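Local structure of putative Nitroreductase (Anabaena variabilis ATCC 29413, 3EO7) at residues L187-L198 / M458-L469; A201-G211 / S367-F375. The protein binds flavin mononucleotide and is probably an oxidoreductase of the nitroreductase family, carrying two nitroreductase-like regions in a single chain. All coordinates share one frame; numbering follows the deposited sequence. Where two conformers were deposited one is given.

Contact 1 of 2, residues L187-L198 / M458-L469; sequences LDTGHLLGNIEL and MDAGHLGQRLNL. With FMN (flavin mononucleotide), chain B.
H191 sinks as a knob among G461, G464, Q465 and N468, its ring face lying under G461 O and its edge turned to the Q465 amide, whose plane stands 84° from the ring. H191 ND1 donates to Q465 OE1 (2.8 Å), while H191 NE2 bonds to Y503 OH. Bent at chi2, Q465 curls its amide across the interface, and Q465 NE2 donates to N195 OD1 at 2.8 Å, a bent bond (139°). With an alanine in place of this glutamine, H191 ND1 and N195 OD1 would probably lose these partners and the imidazole would be less firmly fixed in rotation. Farther along, E197 OE2 takes two donors: H462 NE2, on its anti side at 2.5 Å, with the oxygen lying in the imidazole plane, and R466 NH1 on its syn lone pair at 2.9 Å, a salt bridge. G190 and G461 let the helix axes close to 6.3 Å, crossing at -51°; G190 CA sits 3.1 Å from M458 O. L187, D188 and H191 line the FMN pocket, against the flavin's methyl groups. Around helices 181-202 and 452-473, strand 229-239 packs against T189, L193 and M458, helix 325-333 against N195, L198 and L469, and helix 347-358 beside R466.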
loop_
_atom_site.group_PDB
_atom_site.type_symbol
_atom_site.label_atom_id
_atom_site.label_comp_id
_atom_site.label_asym_id
_atom_site.label_seq_id
_atom_site.Cartn_x
_atom_site.Cartn_y
_atom_site.Cartn_z
ATOM N N LEU A 187 -2.309 2.482 4.504
ATOM C CA LEU A 187 -1.238 1.456 4.428
ATOM C C LEU A 187 -1.755 0.208 3.729
ATOM O O LEU A 187 -1.092 -0.312 2.824
ATOM C CB LEU A 187 -0.718 1.105 5.826
ATOM C CG LEU A 187 0.036 2.275 6.478
ATOM C CD1 LEU A 187 0.199 2.010 7.992
ATOM C CD2 LEU A 187 1.374 2.468 5.779
ATOM N N ASP A 188 -2.896 -0.308 4.194
ATOM C CA ASP A 188 -3.530 -1.501 3.597
ATOM C C ASP A 188 -3.710 -1.301 2.078
ATOM O O ASP A 188 -3.440 -2.195 1.269
ATOM C CB ASP A 188 -4.917 -1.768 4.182
ATOM C CG ASP A 188 -4.900 -2.319 5.597
ATOM O OD1 ASP A 188 -3.819 -2.463 6.220
ATOM O OD2 ASP A 188 -6.024 -2.587 6.090
ATOM N N THR A 189 -4.220 -0.128 1.729
ATOM C CA THR A 189 -4.455 0.203 0.342
ATOM C C THR A 189 -3.146 0.231 -0.424
ATOM O O THR A 189 -3.082 -0.308 -1.511
ATOM C CB THR A 189 -5.236 1.489 0.214
ATOM O OG1 THR A 189 -6.532 1.326 0.830
ATOM C CG2 THR A 189 -5.388 1.897 -1.253
ATOM N N GLY A 190 -2.079 0.813 0.148
ATOM C CA GLY A 190 -0.777 0.821 -0.496
ATOM C C GLY A 190 -0.260 -0.574 -0.799
ATOM O O GLY A 190 0.300 -0.797 -1.857
ATOM N N HIS A 191 -0.486 -1.519 0.115
ATOM C CA HIS A 191 -0.088 -2.911 -0.114
ATOM C C HIS A 191 -0.811 -3.464 -1.344
ATOM O O HIS A 191 -0.191 -4.131 -2.204
ATOM C CB HIS A 191 -0.352 -3.814 1.111
ATOM C CG HIS A 191 0.711 -3.751 2.173
ATOM N ND1 HIS A 191 1.816 -4.569 2.159
ATOM C CD2 HIS A 191 0.852 -2.947 3.257
ATOM C CE1 HIS A 191 2.580 -4.289 3.216
ATOM N NE2 HIS A 191 2.014 -3.318 3.904
ATOM N N LEU A 192 -2.111 -3.211 -1.429
ATOM C CA LEU A 192 -2.886 -3.614 -2.610
ATOM C C LEU A 192 -2.354 -2.968 -3.892
ATOM O O LEU A 192 -2.251 -3.624 -4.931
ATOM C CB LEU A 192 -4.354 -3.276 -2.377
ATOM C CG LEU A 192 -5.291 -3.428 -3.576
ATOM C CD1 LEU A 192 -5.249 -4.857 -4.121
ATOM C CD2 LEU A 192 -6.709 -3.068 -3.057
ATOM N N LEU A 193 -2.006 -1.683 -3.833
ATOM C CA LEU A 193 -1.398 -1.016 -4.983
ATOM C C LEU A 193 -0.117 -1.700 -5.433
ATOM O O LEU A 193 0.118 -1.809 -6.644
ATOM C CB LEU A 193 -1.103 0.462 -4.705
ATOM C CG LEU A 193 -2.290 1.402 -4.368
ATOM C CD1 LEU A 193 -1.762 2.853 -4.275
ATOM C CD2 LEU A 193 -3.421 1.270 -5.398
ATOM N N GLY A 194 0.720 -2.136 -4.470
ATOM C CA GLY A 194 1.939 -2.913 -4.804
ATOM C C GLY A 194 1.561 -4.204 -5.538
ATOM O O GLY A 194 2.195 -4.579 -6.543
ATOM N N ASN A 195 0.521 -4.894 -5.093
ATOM C CA ASN A 195 0.107 -6.115 -5.827
ATOM C C ASN A 195 -0.405 -5.785 -7.218
ATOM O O ASN A 195 -0.151 -6.522 -8.171
ATOM C CB ASN A 195 -1.001 -6.894 -5.121
ATOM C CG ASN A 195 -0.527 -7.685 -3.957
ATOM O OD1 ASN A 195 0.692 -7.876 -3.735
ATOM N ND2 ASN A 195 -1.475 -8.156 -3.171
ATOM N N ILE A 196 -1.175 -4.715 -7.334
ATOM C CA ILE A 196 -1.708 -4.333 -8.646
ATOM C C ILE A 196 -0.582 -4.102 -9.651
ATOM O O ILE A 196 -0.647 -4.613 -10.777
ATOM C CB ILE A 196 -2.659 -3.151 -8.548
ATOM C CG1 ILE A 196 -3.924 -3.567 -7.810
ATOM C CG2 ILE A 196 -3.052 -2.561 -9.974
ATOM C CD1 ILE A 196 -4.834 -2.380 -7.487
ATOM N N GLU A 197 0.457 -3.356 -9.289
ATOM C CA GLU A 197 1.533 -3.165 -10.256
ATOM C C GLU A 197 2.250 -4.473 -10.611
ATOM O O GLU A 197 2.597 -4.688 -11.777
ATOM C CB GLU A 197 2.556 -2.104 -9.860
ATOM C CG GLU A 197 3.177 -2.282 -8.564
ATOM C CD GLU A 197 4.730 -2.271 -8.621
ATOM O OE1 GLU A 197 5.383 -2.785 -9.534
ATOM O OE2 GLU A 197 5.297 -1.863 -7.638
ATOM N N LEU A 198 2.457 -5.355 -9.631
ATOM C CA LEU A 198 3.151 -6.627 -9.908
ATOM C C LEU A 198 2.278 -7.609 -10.706
ATOM O O LEU A 198 2.745 -8.240 -11.658
ATOM C CB LEU A 198 3.679 -7.243 -8.614
ATOM C CG LEU A 198 4.780 -6.378 -7.980
ATOM C CD1 LEU A 198 5.119 -6.869 -6.519
ATOM C CD2 LEU A 198 6.051 -6.347 -8.914
HETATM N N MSE A 458 -0.091 5.349 1.558
HETATM C CA MSE A 458 -0.222 4.426 0.422
HETATM C C MSE A 458 1.163 4.077 -0.151
HETATM O O MSE A 458 1.442 2.917 -0.461
HETATM C CB MSE A 458 -1.152 4.966 -0.644
HETATM C CG MSE A 458 -2.611 4.868 -0.205
HETATM SE SE MSE A 458 -3.854 5.364 -1.619
HETATM C CE MSE A 458 -3.636 7.260 -1.621
ATOM N N ASP A 459 2.047 5.057 -0.286
ATOM C CA ASP A 459 3.390 4.766 -0.796
ATOM C C ASP A 459 4.167 3.823 0.132
ATOM O O ASP A 459 4.844 2.916 -0.352
ATOM C CB ASP A 459 4.188 6.043 -1.033
ATOM C CG ASP A 459 3.809 6.752 -2.334
ATOM O OD1 ASP A 459 3.097 6.150 -3.200
ATOM O OD2 ASP A 459 4.238 7.949 -2.471
ATOM N N ALA A 460 4.079 4.035 1.450
ATOM C CA ALA A 460 4.740 3.168 2.413
ATOM C C ALA A 460 4.220 1.743 2.338
ATOM O O ALA A 460 5.006 0.773 2.378
ATOM C CB ALA A 460 4.610 3.733 3.839
ATOM N N GLY A 461 2.906 1.586 2.198
ATOM C CA GLY A 461 2.325 0.249 2.029
ATOM C C GLY A 461 2.760 -0.417 0.736
ATOM O O GLY A 461 2.962 -1.626 0.690
ATOM N N HIS A 462 2.914 0.369 -0.326
ATOM C CA HIS A 462 3.365 -0.122 -1.625
ATOM C C HIS A 462 4.817 -0.647 -1.479
ATOM O O HIS A 462 5.122 -1.786 -1.845
ATOM C CB HIS A 462 3.206 1.001 -2.661
ATOM C CG HIS A 462 3.582 0.639 -4.072
ATOM N ND1 HIS A 462 3.280 1.480 -5.126
ATOM C CD2 HIS A 462 4.231 -0.424 -4.617
ATOM C CE1 HIS A 462 3.740 0.957 -6.249
ATOM N NE2 HIS A 462 4.310 -0.200 -5.976
ATOM N N LEU A 463 5.703 0.157 -0.910
ATOM C CA LEU A 463 7.070 -0.310 -0.595
ATOM C C LEU A 463 6.989 -1.564 0.278
ATOM O O LEU A 463 7.693 -2.543 0.029
ATOM C CB LEU A 463 7.866 0.799 0.108
ATOM C CG LEU A 463 8.224 2.033 -0.717
ATOM C CD1 LEU A 463 8.887 3.083 0.215
ATOM C CD2 LEU A 463 9.155 1.666 -1.916
ATOM N N GLY A 464 6.161 -1.513 1.312
ATOM C CA GLY A 464 5.979 -2.647 2.203
ATOM C C GLY A 464 5.625 -3.928 1.461
ATOM O O GLY A 464 6.153 -4.991 1.741
ATOM N N GLN A 465 4.759 -3.835 0.456
ATOM C CA GLN A 465 4.345 -5.066 -0.207
ATOM C C GLN A 465 5.508 -5.667 -0.992
ATOM O O GLN A 465 5.647 -6.880 -1.058
ATOM C CB GLN A 465 3.129 -4.848 -1.094
ATOM C CG GLN A 465 2.564 -6.130 -1.677
ATOM C CD GLN A 465 1.972 -7.105 -0.646
ATOM O OE1 GLN A 465 1.942 -6.835 0.542
ATOM N NE2 GLN A 465 1.482 -8.261 -1.127
ATOM N N ARG A 466 6.329 -4.802 -1.602
ATOM C CA ARG A 466 7.482 -5.295 -2.332
ATOM C C ARG A 466 8.429 -5.990 -1.359
ATOM O O ARG A 466 8.965 -7.038 -1.665
ATOM C CB ARG A 466 8.175 -4.167 -3.086
ATOM C CG ARG A 466 7.323 -3.561 -4.215
ATOM C CD ARG A 466 8.087 -2.497 -4.999
ATOM N NE ARG A 466 9.153 -3.044 -5.851
ATOM C CZ ARG A 466 9.042 -3.268 -7.163
ATOM N NH1 ARG A 466 7.912 -3.009 -7.774
ATOM N NH2 ARG A 466 10.050 -3.752 -7.869
ATOM N N LEU A 467 8.613 -5.411 -0.177
ATOM C CA LEU A 467 9.470 -6.017 0.844
ATOM C C LEU A 467 8.898 -7.356 1.323
ATOM O O LEU A 467 9.645 -8.307 1.518
ATOM C CB LEU A 467 9.634 -5.077 2.080
ATOM C CG LEU A 467 10.517 -3.843 1.981
ATOM C CD1 LEU A 467 10.257 -2.859 3.144
ATOM C CD2 LEU A 467 12.002 -4.307 1.970
ATOM N N ASN A 468 7.584 -7.419 1.560
ATOM C CA ASN A 468 6.931 -8.641 2.004
ATOM C C ASN A 468 7.108 -9.779 0.967
ATOM O O ASN A 468 7.468 -10.889 1.315
ATOM C CB ASN A 468 5.428 -8.444 2.308
ATOM C CG ASN A 468 5.162 -7.893 3.711
ATOM O OD1 ASN A 468 4.574 -8.590 4.547
ATOM N ND2 ASN A 468 5.587 -6.659 3.975
ATOM N N LEU A 469 6.856 -9.467 -0.297
ATOM C CA LEU A 469 6.967 -10.450 -1.382
ATOM C C LEU A 469 8.413 -10.913 -1.534
ATOM O O LEU A 469 8.680 -12.130 -1.620
ATOM C CB LEU A 469 6.398 -9.874 -2.671
ATOM C CG LEU A 469 4.866 -9.714 -2.699
ATOM C CD1 LEU A 469 4.416 -8.929 -3.961
ATOM C CD2 LEU A 469 4.162 -11.074 -2.573
HETATM N N1 FMN B . 0.654 -8.184 12.116
HETATM C C2 FMN B . 1.044 -8.198 13.444
HETATM O O2 FMN B . 1.241 -9.256 14.032
HETATM N N3 FMN B . 1.204 -7.061 14.190
HETATM C C4 FMN B . 0.949 -5.823 13.680
HETATM O O4 FMN B . 1.290 -4.825 14.343
HETATM C C4A FMN B . 0.558 -5.759 12.344
HETATM N N5 FMN B . 0.234 -4.540 11.782
HETATM C C5A FMN B . -0.073 -4.468 10.408
HETATM C C6 FMN B . -0.292 -3.249 9.775
HETATM C C7 FMN B . -0.619 -3.177 8.421
HETATM C C7M FMN B . -0.734 -1.812 7.726
HETATM C C8 FMN B . -0.727 -4.343 7.673
HETATM C C8M FMN B . -0.885 -4.323 6.167
HETATM C C9 FMN B . -0.504 -5.590 8.286
HETATM C C9A FMN B . -0.176 -5.650 9.652
HETATM N N10 FMN B . 0.035 -6.878 10.266
HETATM C C10 FMN B . 0.411 -6.936 11.581
HETATM C "C1'" FMN B . -0.303 -8.181 9.571
HETATM C "C2'" FMN B . -1.789 -8.470 9.522
HETATM O "O2'" FMN B . -2.225 -8.993 10.796
HETATM C "C3'" FMN B . -2.071 -9.451 8.386
HETATM O "O3'" FMN B . -1.811 -8.827 7.125
HETATM C "C4'" FMN B . -3.488 -10.055 8.418
HETATM O "O4'" FMN B . -3.695 -10.826 9.635
HETATM C "C5'" FMN B . -3.711 -10.930 7.199
HETATM O "O5'" FMN B . -2.777 -11.973 7.118
HETATM P P FMN B . -1.823 -12.155 5.870
HETATM O O1P FMN B . -0.910 -10.935 5.801
HETATM O O2P FMN B . -1.050 -13.435 6.162
HETATM O O3P FMN B . -2.640 -12.288 4.619
#

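Contact 2 of 2, residues A201-G211 / S367-F375; sequences AITDYRPHLIG and SLDNSPDYF
A201 and L368 bring their CA atoms to 5.7 Å and L209 and D373 to 5.9 Å, as the end of helix 181-202, closed by a Schellman motif with D204 at positive phi, and strand 205-207 run beside the irregular loop 367-375. R206 dominates the contact. Extended from CG to NE, with CG anti to the backbone N (chi1 -176°), it carries its guanidinium between two aspartates. R206 NE meets the syn lone pair of D369 OD2 at 2.7 Å, though that oxygen lies out of the guanidinium plane. R206 NH1 and NH2 grip D373 end-on, one to each oxygen, approaching from above the carboxylate plane; the bond from NH2 to D373 OD1, at 2.8 Å, is the shorter arm. H208 lays its ring face over R206 NH1. D373 OD2 also accepts from L209 N at 2.9 Å, on its anti lone pair, and takes a water that bridges to H208 ND1. D369 OD1 receives S371 N in an Asx turn, which fixes the D369 carboxylate. Farther along the chain, L209 sets CD2 over the centre of the F375 ring, a CH-pi contact of 3.5 Å to the centroid, and G211 CA packs near CE1. One arginine facing two carboxylates suggests that D369 and D373 are held ionised, though R206 would balance only part of their combined charge; ionic bonds tie loop to strand where the two segments lack regular backbone pairing.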
loop_
_atom_site.group_PDB
_atom_site.type_symbol
_atom_site.label_atom_id
_atom_site.label_comp_id
_atom_site.label_asym_id
_atom_site.label_seq_id
_atom_site.Cartn_x
_atom_site.Cartn_y
_atom_site.Cartn_z
ATOM N N ALA A 201 2.168 -6.452 -14.232
ATOM C CA ALA A 201 3.353 -6.862 -14.984
ATOM C C ALA A 201 3.204 -8.291 -15.501
ATOM O O ALA A 201 3.516 -8.585 -16.671
ATOM C CB ALA A 201 4.639 -6.722 -14.133
ATOM N N ILE A 202 2.717 -9.161 -14.625
ATOM C CA ILE A 202 2.528 -10.595 -14.925
ATOM C C ILE A 202 1.588 -10.786 -16.112
ATOM O O ILE A 202 1.791 -11.694 -16.925
ATOM C CB ILE A 202 2.009 -11.381 -13.668
ATOM C CG1 ILE A 202 3.114 -11.474 -12.594
ATOM C CG2 ILE A 202 1.538 -12.812 -14.034
ATOM C CD1 ILE A 202 2.599 -11.850 -11.194
ATOM N N THR A 203 0.607 -9.898 -16.239
ATOM C CA THR A 203 -0.428 -9.964 -17.263
ATOM C C THR A 203 -0.287 -8.911 -18.397
ATOM O O THR A 203 -1.234 -8.642 -19.131
ATOM C CB THR A 203 -1.819 -9.902 -16.623
ATOM O OG1 THR A 203 -1.928 -8.731 -15.832
ATOM C CG2 THR A 203 -2.089 -11.161 -15.743
ATOM N N ASP A 204 0.912 -8.374 -18.561
ATOM C CA ASP A 204 1.216 -7.395 -19.614
ATOM C C ASP A 204 0.358 -6.135 -19.589
ATOM O O ASP A 204 -0.047 -5.614 -20.628
ATOM C CB ASP A 204 1.201 -8.055 -20.997
ATOM C CG ASP A 204 2.241 -9.112 -21.132
ATOM O OD1 ASP A 204 3.416 -8.837 -20.844
ATOM O OD2 ASP A 204 1.871 -10.213 -21.541
ATOM N N TYR A 205 0.078 -5.687 -18.376
ATOM C CA TYR A 205 -0.636 -4.434 -18.114
ATOM C C TYR A 205 0.296 -3.528 -17.325
ATOM O O TYR A 205 1.270 -3.998 -16.704
ATOM C CB TYR A 205 -1.901 -4.668 -17.286
ATOM C CG TYR A 205 -3.129 -4.931 -18.112
ATOM C CD1 TYR A 205 -3.810 -3.869 -18.683
ATOM C CD2 TYR A 205 -3.597 -6.205 -18.343
ATOM C CE1 TYR A 205 -4.923 -4.055 -19.448
ATOM C CE2 TYR A 205 -4.745 -6.404 -19.120
ATOM C CZ TYR A 205 -5.391 -5.313 -19.660
ATOM O OH TYR A 205 -6.519 -5.425 -20.443
ATOM N N ARG A 206 0.020 -2.231 -17.399
ATOM C CA ARG A 206 0.692 -1.240 -16.552
ATOM C C ARG A 206 -0.389 -0.323 -15.974
ATOM O O ARG A 206 -1.146 0.320 -16.718
ATOM C CB ARG A 206 1.723 -0.393 -17.275
ATOM C CG ARG A 206 2.439 0.549 -16.278
ATOM C CD ARG A 206 3.288 1.561 -16.958
ATOM N NE ARG A 206 4.195 2.185 -15.996
ATOM C CZ ARG A 206 3.908 3.221 -15.216
ATOM N NH1 ARG A 206 2.715 3.810 -15.231
ATOM N NH2 ARG A 206 4.847 3.669 -14.401
ATOM N N PRO A 207 -0.466 -0.245 -14.649
ATOM C CA PRO A 207 -1.422 0.690 -14.064
ATOM C C PRO A 207 -0.782 2.082 -14.041
ATOM O O PRO A 207 0.436 2.191 -13.921
ATOM C CB PRO A 207 -1.587 0.170 -12.620
ATOM C CG PRO A 207 -0.331 -0.582 -12.325
ATOM C CD PRO A 207 0.296 -0.992 -13.634
ATOM N N HIS A 208 -1.606 3.099 -14.222
ATOM C CA HIS A 208 -1.216 4.487 -14.120
ATOM C C HIS A 208 -1.924 5.034 -12.905
ATOM O O HIS A 208 -3.160 5.093 -12.858
ATOM C CB HIS A 208 -1.589 5.221 -15.374
ATOM C CG HIS A 208 -0.713 4.859 -16.527
ATOM N ND1 HIS A 208 0.302 5.682 -16.971
ATOM C CD2 HIS A 208 -0.664 3.738 -17.291
ATOM C CE1 HIS A 208 0.934 5.083 -17.969
ATOM N NE2 HIS A 208 0.364 3.903 -18.190
ATOM N N LEU A 209 -1.127 5.371 -11.899
ATOM C CA LEU A 209 -1.656 5.786 -10.623
ATOM C C LEU A 209 -2.141 7.229 -10.670
ATOM O O LEU A 209 -1.400 8.125 -11.109
ATOM C CB LEU A 209 -0.572 5.663 -9.581
ATOM C CG LEU A 209 -0.954 5.938 -8.143
ATOM C CD1 LEU A 209 -2.063 4.960 -7.670
ATOM C CD2 LEU A 209 0.365 5.811 -7.234
ATOM N N ILE A 210 -3.392 7.421 -10.251
ATOM C CA ILE A 210 -4.021 8.734 -10.189
ATOM C C ILE A 210 -4.544 8.983 -8.756
ATOM O O ILE A 210 -5.596 8.485 -8.350
ATOM C CB ILE A 210 -5.188 8.930 -11.217
ATOM C CG1 ILE A 210 -4.730 8.625 -12.649
ATOM C CG2 ILE A 210 -5.797 10.348 -11.117
ATOM C CD1 ILE A 210 -5.829 8.767 -13.721
ATOM N N GLY A 211 -3.783 9.754 -7.994
ATOM C CA GLY A 211 -4.189 10.152 -6.666
ATOM C C GLY A 211 -4.912 11.479 -6.617
ATOM O O GLY A 211 -5.549 11.773 -5.602
ATOM N N SER A 367 10.794 -8.506 -17.008
ATOM C CA SER A 367 9.480 -7.976 -17.414
ATOM C C SER A 367 8.731 -7.214 -16.319
ATOM O O SER A 367 7.499 -7.123 -16.337
ATOM C CB SER A 367 8.602 -9.091 -17.999
ATOM O OG SER A 367 9.258 -9.679 -19.107
ATOM N N LEU A 368 9.475 -6.678 -15.355
ATOM C CA LEU A 368 8.882 -5.819 -14.325
ATOM C C LEU A 368 9.154 -4.372 -14.739
ATOM O O LEU A 368 10.083 -4.076 -15.503
ATOM C CB LEU A 368 9.431 -6.126 -12.940
ATOM C CG LEU A 368 9.068 -7.533 -12.450
ATOM C CD1 LEU A 368 9.763 -7.836 -11.121
ATOM C CD2 LEU A 368 7.535 -7.731 -12.357
ATOM N N ASP A 369 8.345 -3.456 -14.228
ATOM C CA ASP A 369 8.487 -2.049 -14.562
ATOM C C ASP A 369 9.738 -1.461 -13.917
ATOM O O ASP A 369 9.987 -1.644 -12.710
ATOM C CB ASP A 369 7.251 -1.285 -14.073
ATOM C CG ASP A 369 7.135 0.093 -14.667
ATOM O OD1 ASP A 369 8.165 0.664 -15.102
ATOM O OD2 ASP A 369 5.982 0.585 -14.741
ATOM N N ASN A 370 10.518 -0.729 -14.701
ATOM C CA ASN A 370 11.710 -0.078 -14.163
ATOM C C ASN A 370 11.361 1.098 -13.253
ATOM O O ASN A 370 12.195 1.546 -12.437
ATOM C CB ASN A 370 12.639 0.414 -15.274
ATOM C CG ASN A 370 12.009 1.496 -16.106
ATOM O OD1 ASN A 370 10.968 1.284 -16.717
ATOM N ND2 ASN A 370 12.627 2.655 -16.130
ATOM N N SER A 371 10.141 1.623 -13.392
ATOM C CA SER A 371 9.722 2.754 -12.553
ATOM C C SER A 371 8.203 2.747 -12.334
ATOM O O SER A 371 7.450 3.506 -12.945
ATOM C CB SER A 371 10.192 4.060 -13.167
ATOM O OG SER A 371 9.979 5.104 -12.220
ATOM N N PRO A 372 7.730 1.839 -11.485
ATOM C CA PRO A 372 6.296 1.768 -11.220
ATOM C C PRO A 372 5.838 3.059 -10.539
ATOM O O PRO A 372 6.631 3.733 -9.858
ATOM C CB PRO A 372 6.162 0.575 -10.266
ATOM C CG PRO A 372 7.542 0.287 -9.793
ATOM C CD PRO A 372 8.513 0.918 -10.645
ATOM N N ASP A 373 4.577 3.416 -10.732
ATOM C CA ASP A 373 4.082 4.635 -10.169
ATOM C C ASP A 373 3.909 4.538 -8.648
ATOM O O ASP A 373 3.358 3.550 -8.117
ATOM C CB ASP A 373 2.703 4.998 -10.736
ATOM C CG ASP A 373 2.738 5.397 -12.180
ATOM O OD1 ASP A 373 3.820 5.716 -12.740
ATOM O OD2 ASP A 373 1.640 5.481 -12.755
ATOM N N TYR A 374 4.346 5.609 -7.998
ATOM C CA TYR A 374 4.056 5.927 -6.609
ATOM C C TYR A 374 3.485 7.346 -6.645
ATOM O O TYR A 374 3.592 8.057 -7.640
ATOM C CB TYR A 374 5.325 5.937 -5.765
ATOM C CG TYR A 374 5.892 4.548 -5.531
ATOM C CD1 TYR A 374 6.677 3.927 -6.488
ATOM C CD2 TYR A 374 5.653 3.857 -4.349
ATOM C CE1 TYR A 374 7.206 2.649 -6.264
ATOM C CE2 TYR A 374 6.183 2.591 -4.137
ATOM C CZ TYR A 374 6.954 1.999 -5.098
ATOM O OH TYR A 374 7.475 0.743 -4.899
ATOM N N PHE A 375 2.955 7.808 -5.523
ATOM C CA PHE A 375 2.453 9.177 -5.427
ATOM C C PHE A 375 3.636 10.123 -5.361
ATOM O O PHE A 375 3.797 10.996 -6.239
ATOM C CB PHE A 375 1.481 9.324 -4.251
ATOM C CG PHE A 375 0.265 8.492 -4.408
ATOM C CD1 PHE A 375 -0.678 8.823 -5.370
ATOM C CD2 PHE A 375 0.040 7.378 -3.616
ATOM C CE1 PHE A 375 -1.799 8.047 -5.553
ATOM C CE2 PHE A 375 -1.071 6.595 -3.805
ATOM C CZ PHE A 375 -2.009 6.941 -4.757
HETATM O O HOH W 1 7.627 2.989 -16.264
HETATM O O HOH W 2 2.584 1.790 -12.159
HETATM O O HOH W 3 1.288 7.273 -14.732
#

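Overall arrangement
Contact 1 is core, its touching residues all buried close to the centre of the chain and beside the flavin; contact 2 is partly exposed and away from the annotated sites, and the two centres lie about 12 Å apart. Both draw on helix 181-202, the first on its body, the second on its C-terminal end and the strand that follows. Helix-on-helix packing through glycines and buried polar side chains marks the first, with one salt bridge at its end, whereas ion pairs and bridging waters carry the second, tying a loop to an edge strand. They meet directly: D459 OD1 probably accepts from F375 N, H462 stacks on Y374, and R466 packs against Y374, joining the loop to helix 452-473 as well.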